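Long-range contact in CRISPR system CMR subunit Cmr7 1 (Sulfolobus solfataricus, PDB 2X5Q), which is a subunit of the CMR ribonucleoprotein complex, part of the CRISPR adaptive immune system that protects the cell against viruses and other mobile genetic elements: residues 14-22 / 144-154. Residues are numbered along the deposited sequence; the frame is centred on the assembly and turned at random.
Sequences LPITNSISS and VSLDRDVAKTI
Asn-18 ND2 donates to Ser-145 O at 3.3 Å, just ahead of helix 148-162. The bond is fairly straight (162°), and the oxygen lies close to the plane of the amide. Relative to the carbonyl of Ser-145, however, the donor sits above the plane. OD1 appears to accept from Asp-147 N, although the place of this oxygen in the model is less sure. If that bond holds, the amide spans the backbone on both sides of Leu-146. Asp-147 is the N-cap of the helix; its OD2 turns its anti lone pair to Val-150 N at 3.0 Å. The side chain of Val-150 crosses that of Asn-18 at about a right angle, with CG2 of Val-150 3.5 Å from Asn-18 O.

Asn-18 belongs to a type I turn from Thr-17 to Ile-20. Thr-17 OG1 accepts from Ser-19 N and forms an ST turn there. Beside the amide, CG1 of Val-144 lies 3.5 Å from Asn-18 ND2. CD2 of Leu-146 lies 3.7 Å from Thr-17 C. With chi1 at -56°, Ile-16 turns its CG2 branch away from the backbone N. This methyl touches both CD1 of Leu-146 and, at 3.9 Å, CD1 of Ile-154. The same Ile-154 methyl reaches Thr-17 O at 3.5 Å. Ile-20 packs more loosely on Ile-154 through CG1.

The contact joins the link between strands 11-15 and 21-23 to the lead-in 144-147, which starts at the end of strand 139-144, and to the first turns of helix 148-162. The OH of Tyr-188, in strand 188-193, is hydrogen-bonded to Asn-18 N. Leu-146 also packs on Tyr-188 and on Val-182 and Glu-183 of helix 172-185.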
# COMPACT_ATOMS: atom_id res chain seq x y z
N LEU A 14 12.66 -4.38 9.55
CA LEU A 14 12.95 -3.67 10.79
C LEU A 14 12.80 -2.19 10.49
O LEU A 14 13.66 -1.61 9.82
CB LEU A 14 14.37 -4.03 11.26
CG LEU A 14 14.94 -3.55 12.60
CD1 LEU A 14 16.24 -4.31 12.89
CD2 LEU A 14 15.21 -2.08 12.63
N PRO A 15 11.69 -1.57 10.93
CA PRO A 15 11.57 -0.12 10.80
C PRO A 15 12.64 0.61 11.59
O PRO A 15 12.88 0.28 12.76
CB PRO A 15 10.18 0.21 11.40
CG PRO A 15 9.46 -1.08 11.46
CD PRO A 15 10.51 -2.16 11.59
N ILE A 16 13.29 1.59 10.97
CA ILE A 16 14.27 2.42 11.68
C ILE A 16 13.59 3.74 12.09
O ILE A 16 13.36 4.62 11.24
CB ILE A 16 15.51 2.66 10.81
CG1 ILE A 16 16.12 1.32 10.37
CG2 ILE A 16 16.56 3.52 11.55
CD1 ILE A 16 16.65 0.47 11.49
N THR A 17 13.25 3.85 13.38
CA THR A 17 12.62 5.05 13.92
C THR A 17 13.42 5.56 15.11
O THR A 17 14.32 4.89 15.56
CB THR A 17 11.20 4.78 14.46
OG1 THR A 17 11.30 4.06 15.69
CG2 THR A 17 10.36 3.99 13.47
N ASN A 18 13.01 6.72 15.65
CA ASN A 18 13.60 7.25 16.89
C ASN A 18 13.33 6.43 18.15
O ASN A 18 13.92 6.74 19.19
CB ASN A 18 13.12 8.69 17.16
CG ASN A 18 13.76 9.71 16.24
OD1 ASN A 18 14.98 9.81 16.17
ND2 ASN A 18 12.92 10.48 15.55
N SER A 19 12.44 5.43 18.09
CA SER A 19 12.04 4.70 19.30
C SER A 19 12.53 3.26 19.43
O SER A 19 12.26 2.60 20.44
CB SER A 19 10.52 4.74 19.44
OG SER A 19 10.09 6.08 19.59
N ILE A 20 13.24 2.76 18.42
CA ILE A 20 13.71 1.38 18.48
C ILE A 20 14.86 1.28 19.47
O ILE A 20 15.58 2.25 19.71
CB ILE A 20 14.08 0.83 17.08
CG1 ILE A 20 15.40 1.43 16.57
CG2 ILE A 20 12.94 1.09 16.08
CD1 ILE A 20 15.88 0.82 15.28
N SER A 21 15.01 0.11 20.06
CA SER A 21 16.09 -0.14 21.01
C SER A 21 16.48 -1.60 20.94
O SER A 21 15.64 -2.47 20.71
CB SER A 21 15.64 0.19 22.44
OG SER A 21 14.56 -0.63 22.83
N SER A 22 17.76 -1.86 21.14
CA SER A 22 18.24 -3.22 21.27
C SER A 22 17.76 -3.81 22.60
O SER A 22 17.75 -3.13 23.62
CB SER A 22 19.77 -3.25 21.19
OG SER A 22 20.31 -4.37 21.85
N VAL A 144 9.03 12.67 9.91
CA VAL A 144 10.00 12.64 10.99
C VAL A 144 11.37 12.29 10.44
O VAL A 144 11.50 11.45 9.56
CB VAL A 144 9.59 11.62 12.08
CG1 VAL A 144 10.55 11.70 13.27
CG2 VAL A 144 8.13 11.88 12.54
N SER A 145 12.40 12.98 10.93
CA SER A 145 13.78 12.59 10.64
C SER A 145 14.41 12.07 11.93
O SER A 145 13.92 12.33 13.03
CB SER A 145 14.57 13.76 10.07
OG SER A 145 14.76 14.74 11.06
N LEU A 146 15.49 11.32 11.80
CA LEU A 146 16.17 10.79 12.99
C LEU A 146 16.89 11.91 13.73
O LEU A 146 17.63 12.69 13.14
CB LEU A 146 17.18 9.70 12.62
CG LEU A 146 16.66 8.31 12.26
CD1 LEU A 146 17.81 7.33 12.30
CD2 LEU A 146 15.54 7.85 13.20
N ASP A 147 16.65 11.99 15.04
CA ASP A 147 17.49 12.81 15.91
C ASP A 147 18.93 12.30 15.80
O ASP A 147 19.16 11.09 15.66
CB ASP A 147 16.96 12.76 17.36
CG ASP A 147 17.91 13.40 18.35
OD1 ASP A 147 17.64 14.53 18.83
OD2 ASP A 147 18.94 12.77 18.66
N ARG A 148 19.89 13.21 15.81
CA ARG A 148 21.28 12.83 15.50
C ARG A 148 21.97 12.05 16.61
O ARG A 148 22.84 11.23 16.32
CB ARG A 148 22.10 14.06 15.09
CG ARG A 148 21.82 14.47 13.67
CD ARG A 148 22.53 15.75 13.25
NE ARG A 148 21.93 16.26 12.02
CZ ARG A 148 22.46 17.18 11.21
NH1 ARG A 148 23.65 17.73 11.48
NH2 ARG A 148 21.79 17.55 10.12
N ASP A 149 21.59 12.31 17.86
CA ASP A 149 22.03 11.48 18.98
C ASP A 149 21.44 10.07 18.85
O ASP A 149 22.16 9.09 18.96
CB ASP A 149 21.64 12.06 20.34
CG ASP A 149 22.29 13.40 20.62
OD1 ASP A 149 23.53 13.53 20.47
OD2 ASP A 149 21.56 14.32 21.03
N VAL A 150 20.13 9.98 18.60
CA VAL A 150 19.49 8.66 18.44
C VAL A 150 20.07 7.87 17.25
O VAL A 150 20.21 6.66 17.33
CB VAL A 150 17.95 8.73 18.29
CG1 VAL A 150 17.57 9.24 16.92
CG2 VAL A 150 17.33 7.35 18.48
N ALA A 151 20.41 8.55 16.16
CA ALA A 151 21.03 7.87 15.02
C ALA A 151 22.36 7.20 15.42
O ALA A 151 22.69 6.10 14.92
CB ALA A 151 21.25 8.83 13.88
N LYS A 152 23.11 7.85 16.30
CA LYS A 152 24.36 7.28 16.82
C LYS A 152 24.08 6.02 17.64
O LYS A 152 24.78 5.03 17.49
CB LYS A 152 25.13 8.31 17.67
CG LYS A 152 26.54 7.88 18.05
CD LYS A 152 27.18 8.80 19.09
CE LYS A 152 27.82 10.05 18.44
NZ LYS A 152 28.40 11.07 19.42
N THR A 153 23.05 6.07 18.50
CA THR A 153 22.66 4.89 19.28
C THR A 153 22.14 3.77 18.36
O THR A 153 22.40 2.59 18.60
CB THR A 153 21.59 5.21 20.35
OG1 THR A 153 20.36 5.57 19.72
CG2 THR A 153 22.05 6.34 21.25
N ILE A 154 21.47 4.14 17.28
CA ILE A 154 21.03 3.13 16.30
C ILE A 154 22.23 2.43 15.66
O ILE A 154 22.24 1.22 15.50
CB ILE A 154 20.08 3.73 15.25
CG1 ILE A 154 18.73 3.99 15.91
CG2 ILE A 154 19.90 2.81 14.05
CD1 ILE A 154 17.77 4.69 15.02